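Local coordinates for putative ABC transporter, periplasmic binding protein, amino acid (Neisseria gonorrhoeae, PDB 2YJP) that binds L-cysteine as a periplasmic solute receptor and probably delivers it to an ABC transporter for uptake, at residues A[79-84]-A[139-144]; A[122-127]-A[237-242]; A[147-152]-A[207-212]. The protein carries 1 engineered substitution. One frame throughout, in Å; residues are numbered along the deposited sequence.

Interaction 1. Residues A[79-84]-A[139-144]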
loop_
_atom_site.group_PDB
_atom_site.type_symbol
_atom_site.label_atom_id
_atom_site.label_comp_id
_atom_site.label_asym_id
_atom_site.label_seq_id
_atom_site.Cartn_x
_atom_site.Cartn_y
_atom_site.Cartn_z
ATOM N N GLY A 79 7.678 7.616 -4.185
ATOM C CA GLY A 79 7.542 6.539 -3.250
ATOM C C GLY A 79 7.929 5.199 -3.832
ATOM O O GLY A 79 8.136 5.040 -5.041
ATOM N N PHE A 80 7.980 4.207 -2.951
ATOM C CA PHE A 80 8.436 2.895 -3.317
ATOM C C PHE A 80 7.622 2.258 -4.459
ATOM O O PHE A 80 8.210 1.735 -5.404
ATOM C CB PHE A 80 8.414 2.050 -2.037
ATOM C CG PHE A 80 8.922 0.656 -2.189
ATOM C CD1 PHE A 80 10.231 0.399 -2.574
ATOM C CD2 PHE A 80 8.097 -0.408 -1.856
ATOM C CE1 PHE A 80 10.714 -0.941 -2.650
ATOM C CE2 PHE A 80 8.536 -1.761 -1.946
ATOM C CZ PHE A 80 9.862 -2.032 -2.360
ATOM N N ASP A 81 6.297 2.266 -4.376
ATOM C CA ASP A 81 5.438 1.667 -5.407
ATOM C C ASP A 81 5.614 2.392 -6.780
ATOM O O ASP A 81 5.528 1.782 -7.865
ATOM C CB ASP A 81 3.959 1.853 -5.022
ATOM C CG ASP A 81 3.544 1.117 -3.772
ATOM O OD1 ASP A 81 3.966 -0.012 -3.497
ATOM O OD2 ASP A 81 2.718 1.683 -3.051
ATOM N N VAL A 82 5.804 3.700 -6.725
ATOM C CA VAL A 82 5.966 4.545 -7.908
ATOM C C VAL A 82 7.293 4.230 -8.604
ATOM O O VAL A 82 7.394 4.225 -9.864
ATOM C CB VAL A 82 5.888 6.028 -7.463
ATOM C CG1 VAL A 82 6.558 6.936 -8.429
ATOM C CG2 VAL A 82 4.382 6.428 -7.174
ATOM N N GLU A 83 8.327 3.973 -7.815
ATOM C CA GLU A 83 9.604 3.643 -8.413
ATOM C C GLU A 83 9.452 2.345 -9.234
ATOM O O GLU A 83 9.951 2.253 -10.360
ATOM C CB GLU A 83 10.669 3.456 -7.336
ATOM C CG GLU A 83 11.073 4.718 -6.690
ATOM C CD GLU A 83 11.738 5.684 -7.683
ATOM O OE1 GLU A 83 12.669 5.346 -8.420
ATOM O OE2 GLU A 83 11.354 6.825 -7.750
ATOM N N ILE A 84 8.741 1.365 -8.662
ATOM C CA ILE A 84 8.499 0.091 -9.313
ATOM C C ILE A 84 7.691 0.370 -10.581
ATOM O O ILE A 84 7.940 -0.234 -11.643
ATOM C CB ILE A 84 7.716 -0.873 -8.389
ATOM C CG1 ILE A 84 8.609 -1.297 -7.236
ATOM C CG2 ILE A 84 7.129 -2.101 -9.197
ATOM C CD1 ILE A 84 7.899 -1.898 -6.113
ATOM N N ASP A 139 3.497 -11.599 -8.850
ATOM C CA ASP A 139 4.498 -11.823 -7.828
ATOM C C ASP A 139 4.625 -10.686 -6.868
ATOM O O ASP A 139 4.827 -9.560 -7.304
ATOM C CB ASP A 139 5.880 -11.936 -8.460
ATOM C CG ASP A 139 6.112 -13.255 -9.118
ATOM O OD1 ASP A 139 5.159 -14.082 -9.186
ATOM O OD2 ASP A 139 7.262 -13.449 -9.571
ATOM N N PRO A 140 4.626 -11.011 -5.560
ATOM C CA PRO A 140 4.774 -10.002 -4.495
ATOM C C PRO A 140 6.129 -9.339 -4.550
ATOM O O PRO A 140 7.129 -9.991 -4.955
ATOM C CB PRO A 140 4.624 -10.782 -3.197
ATOM C CG PRO A 140 4.610 -12.225 -3.555
ATOM C CD PRO A 140 4.577 -12.392 -5.065
ATOM N N TYR A 141 6.159 -8.058 -4.156
ATOM C CA TYR A 141 7.409 -7.340 -3.980
ATOM C C TYR A 141 7.723 -6.936 -2.536
ATOM O O TYR A 141 8.881 -6.672 -2.216
ATOM C CB TYR A 141 7.502 -6.134 -4.925
ATOM C CG TYR A 141 6.412 -5.142 -4.792
ATOM C CD1 TYR A 141 5.263 -5.268 -5.560
ATOM C CD2 TYR A 141 6.510 -4.045 -3.919
ATOM C CE1 TYR A 141 4.249 -4.372 -5.477
ATOM C CE2 TYR A 141 5.475 -3.088 -3.841
ATOM C CZ TYR A 141 4.332 -3.284 -4.620
ATOM O OH TYR A 141 3.270 -2.390 -4.589
ATOM N N MET A 142 6.710 -6.909 -1.670
ATOM C CA MET A 142 6.959 -6.649 -0.247
ATOM C C MET A 142 6.003 -7.393 0.690
ATOM O O MET A 142 5.064 -8.049 0.233
ATOM C CB MET A 142 7.029 -5.153 0.052
ATOM C CG MET A 142 5.736 -4.454 0.328
ATOM S SD MET A 142 5.973 -2.700 0.783
ATOM C CE MET A 142 5.665 -2.765 2.538
ATOM N N LYS A 143 6.286 -7.324 1.983
ATOM C CA LYS A 143 5.431 -7.926 3.010
ATOM C C LYS A 143 5.149 -6.900 4.097
ATOM O O LYS A 143 5.946 -5.994 4.280
ATOM C CB LYS A 143 6.047 -9.183 3.654
ATOM C CG LYS A 143 7.452 -9.405 3.379
ATOM C CD LYS A 143 8.087 -10.377 4.316
ATOM C CE LYS A 143 9.353 -10.959 3.676
ATOM N NZ LYS A 143 10.451 -11.036 4.609
ATOM N N VAL A 144 4.034 -7.074 4.804
ATOM C CA VAL A 144 3.646 -6.182 5.831
ATOM C C VAL A 144 2.620 -6.836 6.781
ATOM O O VAL A 144 1.828 -7.685 6.408
ATOM C CB VAL A 144 3.158 -4.794 5.186
ATOM C CG1 VAL A 144 1.788 -4.744 4.900
ATOM C CG2 VAL A 144 3.270 -3.742 6.136
#

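Interaction 2. Residues A[122-127]-A[237-242]. With CYS (cysteine), chain D.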
loop_
_atom_site.group_PDB
_atom_site.type_symbol
_atom_site.label_atom_id
_atom_site.label_comp_id
_atom_site.label_asym_id
_atom_site.label_seq_id
_atom_site.Cartn_x
_atom_site.Cartn_y
_atom_site.Cartn_z
ATOM N N LEU A 122 -0.705 -0.548 -8.427
ATOM C CA LEU A 122 0.477 -0.573 -7.569
ATOM C C LEU A 122 0.175 0.348 -6.381
ATOM O O LEU A 122 1.072 1.054 -5.893
ATOM C CB LEU A 122 1.703 -0.115 -8.358
ATOM C CG LEU A 122 2.389 -1.276 -9.125
ATOM C CD1 LEU A 122 3.469 -0.845 -10.041
ATOM C CD2 LEU A 122 2.960 -2.377 -8.140
ATOM N N ALA A 123 -1.073 0.379 -5.926
ATOM C CA ALA A 123 -1.411 1.134 -4.734
ATOM C C ALA A 123 -1.211 0.238 -3.506
ATOM O O ALA A 123 -2.170 -0.268 -2.920
ATOM C CB ALA A 123 -2.842 1.689 -4.793
ATOM N N ASN A 124 0.067 0.065 -3.140
ATOM C CA ASN A 124 0.516 -0.739 -1.987
ATOM C C ASN A 124 -0.488 -1.810 -1.505
ATOM O O ASN A 124 -0.938 -1.787 -0.341
ATOM C CB ASN A 124 0.951 0.219 -0.839
ATOM C CG ASN A 124 2.072 -0.355 0.005
ATOM O OD1 ASN A 124 1.962 -0.456 1.241
ATOM N ND2 ASN A 124 3.182 -0.737 -0.663
ATOM N N PHE A 125 -0.707 -2.816 -2.348
ATOM C CA PHE A 125 -1.900 -3.636 -2.334
ATOM C C PHE A 125 -1.686 -5.030 -1.746
ATOM O O PHE A 125 -0.986 -5.894 -2.341
ATOM C CB PHE A 125 -2.423 -3.746 -3.781
ATOM C CG PHE A 125 -3.874 -4.102 -3.903
ATOM C CD1 PHE A 125 -4.771 -3.903 -2.868
ATOM C CD2 PHE A 125 -4.352 -4.622 -5.115
ATOM C CE1 PHE A 125 -6.129 -4.234 -3.044
ATOM C CE2 PHE A 125 -5.674 -4.946 -5.297
ATOM C CZ PHE A 125 -6.563 -4.742 -4.284
ATOM N N THR A 126 -2.255 -5.265 -0.567
ATOM C CA THR A 126 -2.008 -6.517 0.102
ATOM C C THR A 126 -2.833 -7.593 -0.601
ATOM O O THR A 126 -4.029 -7.425 -0.843
ATOM C CB THR A 126 -2.414 -6.457 1.577
ATOM O OG1 THR A 126 -1.655 -5.430 2.256
ATOM C CG2 THR A 126 -2.181 -7.848 2.265
ATOM N N GLN A 127 -2.174 -8.690 -0.921
ATOM C CA GLN A 127 -2.821 -9.878 -1.459
ATOM C C GLN A 127 -3.545 -10.639 -0.366
ATOM O O GLN A 127 -2.960 -10.921 0.688
ATOM C CB GLN A 127 -1.756 -10.765 -2.080
ATOM C CG GLN A 127 -2.293 -12.123 -2.500
ATOM C CD GLN A 127 -1.302 -12.952 -3.309
ATOM O OE1 GLN A 127 -0.089 -12.739 -3.257
ATOM N NE2 GLN A 127 -1.836 -13.924 -4.063
ATOM N N GLU A 237 1.676 -10.317 5.542
ATOM C CA GLU A 237 1.016 -10.655 4.282
ATOM C C GLU A 237 1.805 -10.054 3.156
ATOM O O GLU A 237 2.496 -9.071 3.360
ATOM C CB GLU A 237 -0.413 -10.063 4.285
ATOM C CG GLU A 237 -1.353 -10.906 5.167
ATOM C CD GLU A 237 -2.729 -10.303 5.365
ATOM O OE1 GLU A 237 -2.815 -9.099 5.744
ATOM O OE2 GLU A 237 -3.718 -11.045 5.147
ATOM N N PHE A 238 1.728 -10.614 1.965
ATOM C CA PHE A 238 2.400 -9.980 0.831
ATOM C C PHE A 238 1.672 -8.832 0.207
ATOM O O PHE A 238 0.450 -8.833 0.158
ATOM C CB PHE A 238 2.627 -10.985 -0.280
ATOM C CG PHE A 238 3.584 -12.052 0.057
ATOM C CD1 PHE A 238 4.929 -11.748 0.264
ATOM C CD2 PHE A 238 3.162 -13.372 0.115
ATOM C CE1 PHE A 238 5.852 -12.767 0.547
ATOM C CE2 PHE A 238 4.048 -14.411 0.396
ATOM C CZ PHE A 238 5.408 -14.122 0.636
ATOM N N ILE A 239 2.447 -7.889 -0.307
ATOM C CA ILE A 239 1.979 -6.802 -1.138
ATOM C C ILE A 239 2.448 -7.059 -2.598
ATOM O O ILE A 239 3.590 -7.424 -2.849
ATOM C CB ILE A 239 2.517 -5.455 -0.609
ATOM C CG1 ILE A 239 1.665 -5.061 0.599
ATOM C CG2 ILE A 239 2.466 -4.397 -1.693
ATOM C CD1 ILE A 239 2.221 -3.893 1.369
ATOM N N ALA A 240 1.556 -6.861 -3.560
ATOM C CA ALA A 240 1.791 -7.369 -4.922
ATOM C C ALA A 240 1.098 -6.468 -5.885
ATOM O O ALA A 240 0.162 -5.839 -5.482
ATOM C CB ALA A 240 1.246 -8.787 -5.072
ATOM N N PRO A 241 1.562 -6.400 -7.154
ATOM C CA PRO A 241 0.793 -5.675 -8.177
ATOM C C PRO A 241 -0.474 -6.443 -8.497
ATOM O O PRO A 241 -0.534 -7.660 -8.272
ATOM C CB PRO A 241 1.698 -5.710 -9.407
ATOM C CG PRO A 241 3.098 -6.220 -8.909
ATOM C CD PRO A 241 2.753 -7.068 -7.709
ATOM N N ALA A 242 -1.487 -5.769 -9.043
ATOM C CA ALA A 242 -2.715 -6.484 -9.442
ATOM C C ALA A 242 -3.191 -6.046 -10.822
ATOM O O ALA A 242 -3.160 -4.844 -11.123
ATOM C CB ALA A 242 -3.815 -6.308 -8.423
HETATM N N CYS D . -1.664 -2.653 2.032
HETATM C CA CYS D . -2.955 -2.546 2.749
HETATM C C CYS D . -4.102 -2.942 1.817
HETATM O O CYS D . -3.835 -3.349 0.645
HETATM C CB CYS D . -3.210 -1.131 3.252
HETATM S SG CYS D . -3.170 0.140 1.977
HETATM O OXT CYS D . -5.259 -2.870 2.241
HETATM O O HOH W 1 0.644 -3.064 -4.901
HETATM O O HOH W 2 -0.368 -12.715 1.699
#

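Interaction 3. Residues A[147-152]-A[207-212]. With CYS (cysteine), chain D.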
loop_
_atom_site.group_PDB
_atom_site.type_symbol
_atom_site.label_atom_id
_atom_site.label_comp_id
_atom_site.label_asym_id
_atom_site.label_seq_id
_atom_site.Cartn_x
_atom_site.Cartn_y
_atom_site.Cartn_z
ATOM N N GLY A 147 -0.587 -2.995 12.407
ATOM C CA GLY A 147 -0.246 -2.508 13.736
ATOM C C GLY A 147 -1.272 -1.502 14.166
ATOM O O GLY A 147 -2.193 -1.201 13.447
ATOM N N VAL A 148 -1.159 -1.021 15.391
ATOM C CA VAL A 148 -2.098 0.007 15.873
ATOM C C VAL A 148 -1.335 1.180 16.474
ATOM O O VAL A 148 -0.434 0.952 17.296
ATOM C CB VAL A 148 -3.040 -0.588 16.959
ATOM C CG1 VAL A 148 -4.009 0.520 17.475
ATOM C CG2 VAL A 148 -3.771 -1.776 16.380
ATOM N N VAL A 149 -1.696 2.422 16.076
ATOM C CA VAL A 149 -1.024 3.605 16.625
ATOM C C VAL A 149 -1.990 4.391 17.525
ATOM O O VAL A 149 -3.219 4.439 17.234
ATOM C CB VAL A 149 -0.416 4.494 15.556
ATOM C CG1 VAL A 149 -1.523 5.248 14.654
ATOM C CG2 VAL A 149 0.570 5.483 16.187
ATOM N N SER A 150 -1.430 4.969 18.621
ATOM C CA SER A 150 -2.218 5.693 19.606
ATOM C C SER A 150 -1.381 6.772 20.284
ATOM O O SER A 150 -0.141 6.719 20.280
ATOM C CB SER A 150 -2.753 4.700 20.666
ATOM O OG SER A 150 -1.667 3.962 21.280
ATOM N N PRO A 151 -2.042 7.762 20.910
ATOM C CA PRO A 151 -1.198 8.786 21.559
ATOM C C PRO A 151 -0.340 8.197 22.700
ATOM O O PRO A 151 -0.825 7.314 23.432
ATOM C CB PRO A 151 -2.233 9.824 22.108
ATOM C CG PRO A 151 -3.566 9.115 22.121
ATOM C CD PRO A 151 -3.480 8.065 21.013
ATOM N N LYS A 152 0.906 8.661 22.835
ATOM C CA LYS A 152 1.787 8.260 23.943
ATOM C C LYS A 152 1.188 8.504 25.329
ATOM O O LYS A 152 1.595 7.853 26.310
ATOM C CB LYS A 152 3.141 8.969 23.847
ATOM C CG LYS A 152 3.966 8.524 22.579
ATOM C CD LYS A 152 5.352 9.169 22.588
ATOM C CE LYS A 152 6.099 8.657 21.419
ATOM N NZ LYS A 152 7.383 9.317 21.324
ATOM N N VAL A 207 -9.449 6.815 19.655
ATOM C CA VAL A 207 -8.383 6.629 20.642
ATOM C C VAL A 207 -7.149 6.005 20.012
ATOM O O VAL A 207 -6.103 6.034 20.649
ATOM C CB VAL A 207 -8.819 5.726 21.823
ATOM C CG1 VAL A 207 -10.019 6.327 22.501
ATOM C CG2 VAL A 207 -9.159 4.342 21.350
ATOM N N ALA A 208 -7.280 5.482 18.770
ATOM C CA ALA A 208 -6.234 4.761 18.061
ATOM C C ALA A 208 -6.587 4.599 16.579
ATOM O O ALA A 208 -7.743 4.797 16.169
ATOM C CB ALA A 208 -6.031 3.378 18.676
ATOM N N LEU A 209 -5.601 4.182 15.786
ATOM C CA LEU A 209 -5.785 4.010 14.378
ATOM C C LEU A 209 -5.004 2.776 13.940
ATOM O O LEU A 209 -3.835 2.616 14.281
ATOM C CB LEU A 209 -5.299 5.261 13.655
ATOM C CG LEU A 209 -5.374 5.334 12.140
ATOM C CD1 LEU A 209 -5.140 6.762 11.618
ATOM C CD2 LEU A 209 -4.366 4.325 11.460
ATOM N N ALA A 210 -5.655 1.897 13.208
ATOM C CA ALA A 210 -5.023 0.677 12.748
ATOM C C ALA A 210 -4.743 0.737 11.242
ATOM O O ALA A 210 -5.572 1.252 10.477
ATOM C CB ALA A 210 -5.911 -0.507 13.074
ATOM N N HIS A 211 -3.595 0.190 10.843
ATOM C CA HIS A 211 -3.127 0.220 9.432
ATOM C C HIS A 211 -1.888 -0.677 9.298
ATOM O O HIS A 211 -1.449 -1.291 10.289
ATOM C CB HIS A 211 -2.706 1.669 9.041
ATOM C CG HIS A 211 -3.070 2.052 7.640
ATOM N ND1 HIS A 211 -2.806 1.244 6.554
ATOM C CD2 HIS A 211 -3.669 3.160 7.147
ATOM C CE1 HIS A 211 -3.226 1.836 5.452
ATOM N NE2 HIS A 211 -3.751 3.002 5.785
ATOM N N ASP A 212 -1.300 -0.710 8.092
ATOM C CA ASP A 212 -0.048 -1.408 7.825
ATOM C C ASP A 212 0.963 -0.877 8.830
ATOM O O ASP A 212 1.102 0.332 8.967
ATOM C CB ASP A 212 0.455 -1.126 6.358
ATOM C CG ASP A 212 -0.344 -1.886 5.294
ATOM O OD1 ASP A 212 -1.215 -2.703 5.689
ATOM O OD2 ASP A 212 -0.109 -1.677 4.029
HETATM N N CYS D . -1.664 -2.653 2.032
HETATM C CA CYS D . -2.955 -2.546 2.749
HETATM C C CYS D . -4.102 -2.942 1.817
HETATM O O CYS D . -3.835 -3.349 0.645
HETATM C CB CYS D . -3.210 -1.131 3.252
HETATM S SG CYS D . -3.170 0.140 1.977
HETATM O OXT CYS D . -5.259 -2.870 2.241
#

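Interaction 1. Residues A[79-84]-A[139-144]
Tyr141, the residue just before the lobe-crossing strand 142-151, lays its ring against Phe80, Asp81 and Ile84 in the first turn of helix 80-93. That ring is held in three ways. Its hydroxyl donates a hydrogen bond to Asp81, with Tyr141 OH and Asp81 OD1 2.7 Å apart. Carboxylate and phenol ring stand nearly perpendicular, at 80°, and the hydroxyl reaches OD1 from above the carboxylate plane. One face of the ring carries the end of Ile84, whose CD1 lies 3.7 Å from the centroid of the Tyr141 ring in a CH-pi contact, displaced toward the CD2-CE2 side. In the ring plane, at the edge, Phe80 CE2 comes within 3.6 Å of Tyr141 CD2. The two aromatic planes are inclined at 57°, an oblique pairing of neither standard class. Phe80 reaches across because its CG lies anti to the backbone N (chi1 -177°), which extends the ring away from the helix toward Tyr141 and Met142. The sulfur of Met142 completes the cluster: SD is 3.9 Å from Phe80 CE2, an oblique Met-aromatic contact. Tyr141 and Met142 both face Ile239 on strand 237-244, forming a classic beta bulge, and this lets two successive side chains point at the same helix. Phe80 also packs against Leu267 and Ala270 of helix 266-274. Asp81 OD1 also accepts a hydrogen bond from Asn124 ND2, so two donors share one buried carboxylate oxygen. Such a pair of bonds would probably favour the ionised carboxylate, and through this shared oxygen Tyr141 is linked to the pocket residue Asn124.

Interaction 2. Residues A[122-127]-A[237-242]
Thr126 and Ile239 form a single backbone bridge, their CA atoms 4.2 Å apart, and the contact is tightest around it. Ala240 N donates to Phe125 O at 3.0 Å, and Gln127 N to Phe238 O at 2.8 Å, so a bond lies on each side of the bridged pair. Ile239 packs against the loop: its CG2 methyl approaches the backbone N of Phe125, while CD1 comes to 3.4 Å from Asn124 OD1, an amide oxygen whose polar partner is Lys65. At the edge of the Phe125 ring, near its plane, the methyl of Ala242 lies 3.8 Å from CD2. Leu122 and Pro241 run side by side at the same end, where a water joins Phe125 N to Ala240 O.

The Gln127-Glu237 side is looser. Thr126 CG2 touches Glu237 CB, but Phe238 directs its ring away, and a second water links Phe238 N to Gln127 O only weakly. With OG1 of Thr126 anti to the carbonyl carbon (chi1 -60°), CG2 is turned to Glu237 and OG1 accepts from the ligand amine. Asn124 O takes a second bond from the same amine, with cysteine N 2.6 Å away, and Thr126 N donates almost straight (177°) to a carboxylate oxygen of the ligand. This loop, backed by strand 237-244, forms one wall of the amino-acid binding cleft, as in family 3 solute-binding proteins.

Interaction 3. Residues A[147-152]-A[207-212]
Strands 147-151 and 208-212 pair antiparallel, with four backbone hydrogen bonds between them. Val149 and Leu209 exchange two of these, Val149 N to Leu209 O and Leu209 N to Val149 O, both 2.8 Å. Gly147 and His211 form the next hydrogen-bonded pair less evenly: Gly147 N to His211 O is 2.9 Å, whereas His211 N to Gly147 O stretches to 3.3 Å. Between them lies the non-hydrogen-bonded pair Val148 and Ala210.

Apolar contacts divide over the two faces. Val148 straddles its neighbours, CG1 lying 3.7 Å from Ala208 CB and CG2 meeting Ala210 CB; on the other face Val149 CG1 lies alongside Leu209 CB, and helix 194-202 covers both residues.

Polar and ligand contacts gather at the end of 208-212. The His211 ring is fixed from two sides, since ND1 accepts from Asp212 N in the ring plane, 2.9 Å away, and NE2 is bonded to Asn194. Its CE1 edge faces the cysteine side chain. Asp212 OD2 accepts from the ligand amine, cysteine N, at 2.7 Å and forms a salt bridge with Lys65. Placing ligand-binding residues where a strand gives way to a helix is typical of the periplasmic binding protein fold.

How the interactions relate
One ligand draws together contacts lying on both sides of the cleft. Interactions 1 and 2 are neighbours, their centres about 7 Å apart, stitched by the probable bond Met142 O to Ile239 N at 2.7 Å between strands 142-151 and 237-244. Interaction 3 lies farther along strand 142-151, about 23 Å from interaction 1 and 21 Å from interaction 2, centre to centre. Lys65 bonds both Asn124 OD1 and Asp212 OD2, themselves 3.7 Å apart, and Val144 CG1 packs on Asp212 CG at 3.6 Å. Interactions 2 and 3 grip the same cysteine amine, whereas interaction 1 lies in a second shell, Asp81 bonding the side chain of Asn124, whose backbone O meets the ligand.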